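Local coordinates for protein Bd3459 (PDB 5CEC) that is a predatory endopeptidase of the S13 penicillin-binding protein family, probably cutting peptidoglycan peptide cross-links during prey invasion, and is bound by the ankyrin-repeat immunity protein Bd3460, at residues 77-82 and 267-272; 348-353 and 408-413. The protein carries 1 engineered substitution. All coordinates share one frame; numbering follows the deposited sequence.

In the fold
Interactions 1 and 2 join different elements of the chain, with nearest atoms about 17 Å apart and centres about 31 Å apart. Interaction 1 brings together helices 72-84 and 265-277 through an aromatic cluster, a partly buried contact with an acid-phenol bond at its partly exposed end. Interaction 2 lies farther from the centre of the chain, where the loop before strand 354-361 meets the end of helix 394-411; its touching residues are all buried, partly beneath Bd3460. The chemistry follows the setting: stacked rings span two well-separated helices in interaction 1, whereas small aliphatic groups fill interaction 2 and its polar ends turn to their own backbone or to the immunity protein.

Interaction 1: residues 77-82 and 267-272; sequences TLWAVD and EAFNAY
Helices 72-84 and 265-277 meet nearly at right angles, the axes of their segments crossing at 81° and coming no closer than 11.6 Å, a separation bridged by an aromatic cluster of Trp79, Phe269 and Tyr272. The nearest backbones are those of Trp79 and Tyr272. Both side chains have CG anti to the backbone N, and they reach across the gap in opposite senses until their rings overlap. The five-membered ring of Trp79 and the Tyr272 ring form an offset stack with planes 28° apart; Trp79 CD1 sits over the middle of the phenol face, 3.4 Å from Tyr272 CG. Farther out on the indole, the edge of Phe269 points at the face of the six-membered ring in an edge-to-face pair, and its CB adds a CH-pi contact over that ring, 4.1 Å from the centroid. The methyl of Ala268 approaches the indole rim in plane, with CB 3.8 Å from Trp79 CZ2. Phe286 stacks on Phe269 and Leu263 packs against Trp79, extending the apolar group. Lys73, in the first turn of helix 72-84, probably belongs with Ser70, just before the helix, to the SxxK motif of penicillin-binding proteins, which would place this contact a turn or more farther along the same helix. At the partly exposed end of the contact, Asp82 OD2 forms a salt bridge with Lys276, while Ser320 binds OD1, so both carboxylate oxygens are engaged. The phenol hydroxyl brushes Leu78 CG and donates a 2.6 Å hydrogen bond from Tyr272 OH to Asp82 OD2, arriving on the anti side, 33° out of the carboxylate plane.

Interaction 2: residues 348-353 and 408-413; sequences GVMAGS and QLINQN
A tight turn of chain at 348-353, with a 3-10 segment at 349-350, lies against the last turn of helix 394-411, and the backbones come nearest at Val349 and Ile410, whose CA atoms are 7.2 Å apart. These two side chains carry most of the contact, passing alongside each other in opposite directions. Val349 CG2 settles between the two arms of the isoleucine, 3.9 Å from Ile410 CD1 and equally far from Ile410 CG2. With CG1 anti to the carbonyl carbon (chi1 -70°) and the chain extended beyond it, Ile410 carries CD1 up to the turn. There the methyl meets Met350 CG at 4.1 Å, the two side chains crossing at about a right angle, and also lies against Ser353 OG. That hydroxyl donates within the turn, from Ser353 OG to Val349 O over 2.8 Å, in the carbonyl plane and on a lone pair, tying the two ends of the turn together. Asn411 brushes Val349, but its ND2 is hydrogen-bonded to Arg173 O of the Bd3460 chain, which also packs on Val349 through Gly175. Pro416 touches the side chains of Val349, Ile410 and Ser353, Met350 lies along helix 394-411 at Lys403, Val406 and Ser407, and Leu409 packs on Phe380 of strand 376-385.

Interaction 1: residues 77-82 and 267-272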
ATOM      1  N   THR A  77       9.919  -6.922   6.193  1.00 13.98           N
ATOM      2  CA  THR A  77      10.183  -7.763   5.011  1.00 13.76           C
ATOM      3  C   THR A  77      11.566  -8.388   5.143  1.00 14.43           C
ATOM      4  O   THR A  77      11.706  -9.596   4.961  1.00 15.09           O
ATOM      5  CB  THR A  77      10.054  -6.928   3.740  1.00 13.66           C
ATOM      6  OG1 THR A  77       8.700  -6.492   3.615  1.00 14.55           O
ATOM      7  CG2 THR A  77      10.384  -7.682   2.531  1.00 14.39           C
ATOM      8  N   LEU A  78      12.580  -7.588   5.455  1.00 14.67           N
ATOM      9  CA  LEU A  78      13.946  -8.125   5.623  1.00 14.77           C
ATOM     10  C   LEU A  78      13.954  -9.186   6.730  1.00 15.20           C
ATOM     11  O   LEU A  78      14.524 -10.273   6.556  1.00 16.77           O
ATOM     12  CB  LEU A  78      14.898  -6.996   5.996  1.00 15.04           C
ATOM     13  CG  LEU A  78      16.292  -7.443   6.422  1.00 16.45           C
ATOM     14  CD1 LEU A  78      17.014  -8.233   5.333  1.00 17.72           C
ATOM     15  CD2 LEU A  78      17.135  -6.269   6.858  1.00 17.91           C
ATOM     16  N   TRP A  79      13.354  -8.866   7.878  1.00 15.42           N
ATOM     17  CA  TRP A  79      13.362  -9.793   9.013  1.00 14.72           C
ATOM     18  C   TRP A  79      12.739 -11.130   8.588  1.00 14.65           C
ATOM     19  O   TRP A  79      13.316 -12.196   8.841  1.00 16.37           O
ATOM     20  CB  TRP A  79      12.621  -9.200  10.217  1.00 15.61           C
ATOM     21  CG  TRP A  79      12.764  -9.938  11.477  1.00 15.75           C
ATOM     22  CD1 TRP A  79      13.757 -10.840  11.820  1.00 16.86           C
ATOM     23  CD2 TRP A  79      11.962  -9.783  12.638  1.00 16.79           C
ATOM     24  NE1 TRP A  79      13.590 -11.257  13.107  1.00 17.46           N
ATOM     25  CE2 TRP A  79      12.493 -10.630  13.631  1.00 16.56           C
ATOM     26  CE3 TRP A  79      10.820  -9.034  12.935  1.00 17.13           C
ATOM     27  CZ2 TRP A  79      11.960 -10.703  14.882  1.00 17.78           C
ATOM     28  CZ3 TRP A  79      10.287  -9.144  14.188  1.00 18.09           C
ATOM     29  CH2 TRP A  79      10.835  -9.988  15.129  1.00 17.90           C
ATOM     30  N   ALA A  80      11.571 -11.079   7.935  1.00 14.70           N
ATOM     31  CA  ALA A  80      10.888 -12.292   7.515  1.00 15.06           C
ATOM     32  C   ALA A  80      11.721 -13.072   6.462  1.00 14.72           C
ATOM     33  O   ALA A  80      11.769 -14.305   6.490  1.00 16.17           O
ATOM     34  CB  ALA A  80       9.493 -11.963   7.012  1.00 15.86           C
ATOM     35  N   VAL A  81      12.276 -12.361   5.475  1.00 15.17           N
ATOM     36  CA  VAL A  81      13.099 -13.019   4.446  1.00 16.35           C
ATOM     37  C   VAL A  81      14.277 -13.741   5.086  1.00 16.86           C
ATOM     38  O   VAL A  81      14.591 -14.866   4.734  1.00 18.61           O
ATOM     39  CB  VAL A  81      13.554 -12.019   3.362  1.00 17.53           C
ATOM     40  CG1 VAL A  81      14.683 -12.565   2.477  1.00 19.11           C
ATOM     41  CG2 VAL A  81      12.365 -11.583   2.532  1.00 17.47           C
ATOM     42  N   ASP A  82      14.917 -13.089   6.042  1.00 16.57           N
ATOM     43  CA  ASP A  82      16.077 -13.696   6.746  1.00 17.60           C
ATOM     44  C   ASP A  82      15.655 -14.870   7.641  1.00 17.89           C
ATOM     45  O   ASP A  82      16.339 -15.891   7.688  1.00 21.07           O
ATOM     46  CB  ASP A  82      16.824 -12.636   7.568  1.00 18.23           C
ATOM     47  CG  ASP A  82      17.873 -11.898   6.772  1.00 21.73           C
ATOM     48  OD1 ASP A  82      18.104 -12.225   5.565  1.00 23.12           O
ATOM     49  OD2 ASP A  82      18.488 -11.002   7.381  1.00 25.55           O
ATOM     50  N   GLU A 267      10.886  -7.663  21.409  1.00 21.71           N
ATOM     51  CA  GLU A 267      12.110  -8.193  22.012  1.00 23.07           C
ATOM     52  C   GLU A 267      12.928  -8.954  20.988  1.00 22.69           C
ATOM     53  O   GLU A 267      14.148  -8.821  20.950  1.00 23.24           O
ATOM     54  CB  GLU A 267      11.785  -9.074  23.213  1.00 27.68           C
ATOM     55  CG  GLU A 267      11.259  -8.274  24.392  1.00 33.22           C
ATOM     56  CD  GLU A 267      11.101  -9.097  25.665  1.00 41.21           C
ATOM     57  OE1 GLU A 267      11.479 -10.292  25.698  1.00 45.91           O
ATOM     58  OE2 GLU A 267      10.604  -8.529  26.661  1.00 49.75           O
ATOM     59  N   ALA A 268      12.273  -9.749  20.151  1.00 21.08           N
ATOM     60  CA  ALA A 268      12.979 -10.532  19.140  1.00 19.13           C
ATOM     61  C   ALA A 268      13.536  -9.652  18.020  1.00 19.44           C
ATOM     62  O   ALA A 268      14.648  -9.872  17.531  1.00 20.86           O
ATOM     63  CB  ALA A 268      12.071 -11.608  18.571  1.00 19.80           C
ATOM     64  N   PHE A 269      12.772  -8.650  17.619  1.00 18.52           N
ATOM     65  CA  PHE A 269      13.243  -7.721  16.613  1.00 18.32           C
ATOM     66  C   PHE A 269      14.507  -6.980  17.069  1.00 19.91           C
ATOM     67  O   PHE A 269      15.494  -6.833  16.310  1.00 19.42           O
ATOM     68  CB  PHE A 269      12.180  -6.674  16.261  1.00 19.00           C
ATOM     69  CG  PHE A 269      12.680  -5.668  15.294  1.00 20.46           C
ATOM     70  CD1 PHE A 269      12.868  -6.019  13.959  1.00 22.43           C
ATOM     71  CD2 PHE A 269      13.100  -4.417  15.733  1.00 20.02           C
ATOM     72  CE1 PHE A 269      13.399  -5.107  13.055  1.00 24.21           C
ATOM     73  CE2 PHE A 269      13.622  -3.507  14.844  1.00 21.46           C
ATOM     74  CZ  PHE A 269      13.791  -3.849  13.508  1.00 24.15           C
ATOM     75  N   ASN A 270      14.476  -6.478  18.297  1.00 19.87           N
ATOM     76  CA  ASN A 270      15.657  -5.782  18.821  1.00 20.84           C
ATOM     77  C   ASN A 270      16.891  -6.668  18.780  1.00 20.52           C
ATOM     78  O   ASN A 270      17.983  -6.205  18.402  1.00 22.30           O
ATOM     79  CB  ASN A 270      15.414  -5.264  20.237  1.00 22.25           C
ATOM     80  CG  ASN A 270      14.443  -4.110  20.271  1.00 24.81           C
ATOM     81  OD1 ASN A 270      14.141  -3.508  19.250  1.00 26.94           O
ATOM     82  ND2 ASN A 270      13.936  -3.807  21.455  1.00 29.22           N
ATOM     83  N   ALA A 271      16.746  -7.933  19.154  1.00 20.00           N
ATOM     84  CA  ALA A 271      17.896  -8.864  19.106  1.00 20.08           C
ATOM     85  C   ALA A 271      18.357  -9.120  17.661  1.00 19.90           C
ATOM     86  O   ALA A 271      19.552  -9.148  17.376  1.00 21.98           O
ATOM     87  CB  ALA A 271      17.537 -10.176  19.799  1.00 21.46           C
ATOM     88  N   TYR A 272      17.385  -9.307  16.769  1.00 19.62           N
ATOM     89  CA  TYR A 272      17.699  -9.537  15.365  1.00 20.34           C
ATOM     90  C   TYR A 272      18.502  -8.388  14.765  1.00 20.56           C
ATOM     91  O   TYR A 272      19.537  -8.598  14.137  1.00 20.86           O
ATOM     92  CB  TYR A 272      16.422  -9.746  14.523  1.00 20.33           C
ATOM     93  CG  TYR A 272      16.663  -9.634  13.033  1.00 19.66           C
ATOM     94  CD1 TYR A 272      17.267 -10.657  12.316  1.00 19.95           C
ATOM     95  CD2 TYR A 272      16.312  -8.483  12.317  1.00 19.82           C
ATOM     96  CE1 TYR A 272      17.537 -10.527  10.955  1.00 20.30           C
ATOM     97  CE2 TYR A 272      16.587  -8.361  10.966  1.00 19.58           C
ATOM     98  CZ  TYR A 272      17.192  -9.377  10.279  1.00 19.14           C
ATOM     99  OH  TYR A 272      17.430  -9.238   8.940  1.00 21.23           O
TER

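Interaction 2: residues 348-353 and 408-413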
ATOM      1  N   GLY A 348       6.529   9.940 -14.448  1.00 17.92           N
ATOM      2  CA  GLY A 348       7.776  10.562 -14.792  1.00 17.22           C
ATOM      3  C   GLY A 348       8.890   9.539 -14.927  1.00 17.66           C
ATOM      4  O   GLY A 348       8.667   8.376 -15.312  1.00 18.85           O
ATOM      5  N   VAL A 349      10.101   9.964 -14.599  1.00 17.49           N
ATOM      6  CA  VAL A 349      11.254   9.071 -14.706  1.00 18.53           C
ATOM      7  C   VAL A 349      11.198   7.870 -13.761  1.00 18.64           C
ATOM      8  O   VAL A 349      11.913   6.895 -13.982  1.00 19.10           O
ATOM      9  CB  VAL A 349      12.572   9.814 -14.530  1.00 18.93           C
ATOM     10  CG1 VAL A 349      12.771  10.789 -15.678  1.00 19.71           C
ATOM     11  CG2 VAL A 349      12.701  10.506 -13.178  1.00 18.87           C
ATOM     12  N   MET A 350      10.378   7.919 -12.714  1.00 17.73           N
ATOM     13  CA  MET A 350      10.235   6.759 -11.842  1.00 18.14           C
ATOM     14  C   MET A 350       9.502   5.588 -12.464  1.00 18.26           C
ATOM     15  O   MET A 350       9.673   4.458 -12.025  1.00 18.68           O
ATOM     16  CB  MET A 350       9.506   7.134 -10.553  1.00 17.87           C
ATOM     17  CG  MET A 350      10.339   8.003  -9.617  1.00 18.74           C
ATOM     18  SD  MET A 350       9.492   8.550  -8.135  1.00 24.04           S
ATOM     19  CE  MET A 350       8.200   9.600  -8.790  1.00 26.32           C
ATOM     20  N   ALA A 351       8.593   5.866 -13.400  1.00 18.58           N
ATOM     21  CA  ALA A 351       7.751   4.813 -13.953  1.00 19.26           C
ATOM     22  C   ALA A 351       8.629   3.730 -14.555  1.00 18.42           C
ATOM     23  O   ALA A 351       9.435   3.993 -15.412  1.00 20.62           O
ATOM     24  CB  ALA A 351       6.793   5.404 -14.971  1.00 19.55           C
ATOM     25  N   GLY A 352       8.422   2.500 -14.096  1.00 18.61           N
ATOM     26  CA  GLY A 352       9.130   1.340 -14.604  1.00 20.12           C
ATOM     27  C   GLY A 352      10.563   1.173 -14.155  1.00 21.15           C
ATOM     28  O   GLY A 352      11.187   0.168 -14.493  1.00 21.75           O
ATOM     29  N   SER A 353      11.125   2.185 -13.481  1.00 19.50           N
ATOM     30  CA  SER A 353      12.528   2.158 -13.047  1.00 20.88           C
ATOM     31  C   SER A 353      12.688   1.996 -11.546  1.00 19.02           C
ATOM     32  O   SER A 353      13.774   1.692 -11.076  1.00 19.36           O
ATOM     33  CB  SER A 353      13.205   3.474 -13.424  1.00 19.48           C
ATOM     34  OG  SER A 353      12.679   4.557 -12.676  1.00 18.69           O
ATOM     35  N   GLN A 408      15.034  13.730  -9.364  1.00 19.30           N
ATOM     36  CA  GLN A 408      16.313  14.454  -9.474  1.00 23.02           C
ATOM     37  C   GLN A 408      17.473  13.473  -9.341  1.00 20.92           C
ATOM     38  O   GLN A 408      18.451  13.563 -10.107  1.00 23.87           O
ATOM     39  CB  GLN A 408      16.399  15.552  -8.406  1.00 24.63           C
ATOM     40  CG  GLN A 408      17.620  16.458  -8.509  1.00 26.30           C
ATOM     41  CD  GLN A 408      17.680  17.225  -9.828  1.00 32.11           C
ATOM     42  OE1 GLN A 408      16.678  17.724 -10.331  1.00 38.26           O
ATOM     43  NE2 GLN A 408      18.861  17.310 -10.395  1.00 36.52           N
ATOM     44  N   LEU A 409      17.379  12.557  -8.370  1.00 20.12           N
ATOM     45  CA  LEU A 409      18.409  11.534  -8.201  1.00 20.46           C
ATOM     46  C   LEU A 409      18.606  10.691  -9.465  1.00 20.20           C
ATOM     47  O   LEU A 409      19.743  10.400  -9.888  1.00 21.43           O
ATOM     48  CB  LEU A 409      18.101  10.654  -6.973  1.00 20.58           C
ATOM     49  CG  LEU A 409      19.053   9.489  -6.710  1.00 21.12           C
ATOM     50  CD1 LEU A 409      20.467   9.976  -6.390  1.00 23.83           C
ATOM     51  CD2 LEU A 409      18.526   8.638  -5.570  1.00 20.68           C
ATOM     52  N   ILE A 410      17.500  10.329 -10.089  1.00 19.41           N
ATOM     53  CA  ILE A 410      17.562   9.594 -11.349  1.00 20.35           C
ATOM     54  C   ILE A 410      18.213  10.432 -12.472  1.00 21.20           C
ATOM     55  O   ILE A 410      19.077   9.920 -13.197  1.00 23.17           O
ATOM     56  CB  ILE A 410      16.133   9.110 -11.764  1.00 19.57           C
ATOM     57  CG1 ILE A 410      15.664   8.007 -10.821  1.00 19.75           C
ATOM     58  CG2 ILE A 410      16.149   8.588 -13.202  1.00 20.06           C
ATOM     59  CD1 ILE A 410      14.190   7.712 -10.930  1.00 19.75           C
ATOM     60  N   ASN A 411      17.816  11.702 -12.581  1.00 23.00           N
ATOM     61  CA  ASN A 411      18.357  12.646 -13.569  1.00 23.81           C
ATOM     62  C   ASN A 411      19.872  12.693 -13.470  1.00 24.34           C
ATOM     63  O   ASN A 411      20.584  12.691 -14.488  1.00 24.63           O
ATOM     64  CB  ASN A 411      17.871  14.116 -13.327  1.00 26.74           C
ATOM     65  CG  ASN A 411      16.419  14.374 -13.698  1.00 28.67           C
ATOM     66  OD1 ASN A 411      15.765  13.588 -14.398  1.00 27.52           O
ATOM     67  ND2 ASN A 411      15.893  15.539 -13.210  1.00 26.03           N
ATOM     68  N   GLN A 412      20.367  12.746 -12.231  1.00 23.63           N
ATOM     69  CA  GLN A 412      21.796  12.891 -11.961  1.00 24.37           C
ATOM     70  C   GLN A 412      22.593  11.616 -12.157  1.00 24.99           C
ATOM     71  O   GLN A 412      23.831  11.643 -12.112  1.00 29.27           O
ATOM     72  CB  GLN A 412      22.004  13.441 -10.560  1.00 26.45           C
ATOM     73  CG  GLN A 412      21.526  14.871 -10.478  1.00 31.69           C
ATOM     74  CD  GLN A 412      21.530  15.423  -9.077  1.00 37.05           C
ATOM     75  OE1 GLN A 412      21.526  14.678  -8.099  1.00 48.07           O
ATOM     76  NE2 GLN A 412      21.539  16.732  -8.970  1.00 44.99           N
ATOM     77  N   ASN A 413      21.896  10.518 -12.461  1.00 24.20           N
ATOM     78  CA  ASN A 413      22.553   9.240 -12.788  1.00 24.42           C
ATOM     79  C   ASN A 413      22.201   8.758 -14.207  1.00 25.89           C
ATOM     80  O   ASN A 413      22.104   7.541 -14.462  1.00 26.35           O
ATOM     81  CB  ASN A 413      22.144   8.230 -11.707  1.00 24.74           C
ATOM     82  CG  ASN A 413      22.908   8.457 -10.435  1.00 25.57           C
ATOM     83  OD1 ASN A 413      24.045   8.033 -10.333  1.00 28.99           O
ATOM     84  ND2 ASN A 413      22.321   9.170  -9.487  1.00 26.74           N
TER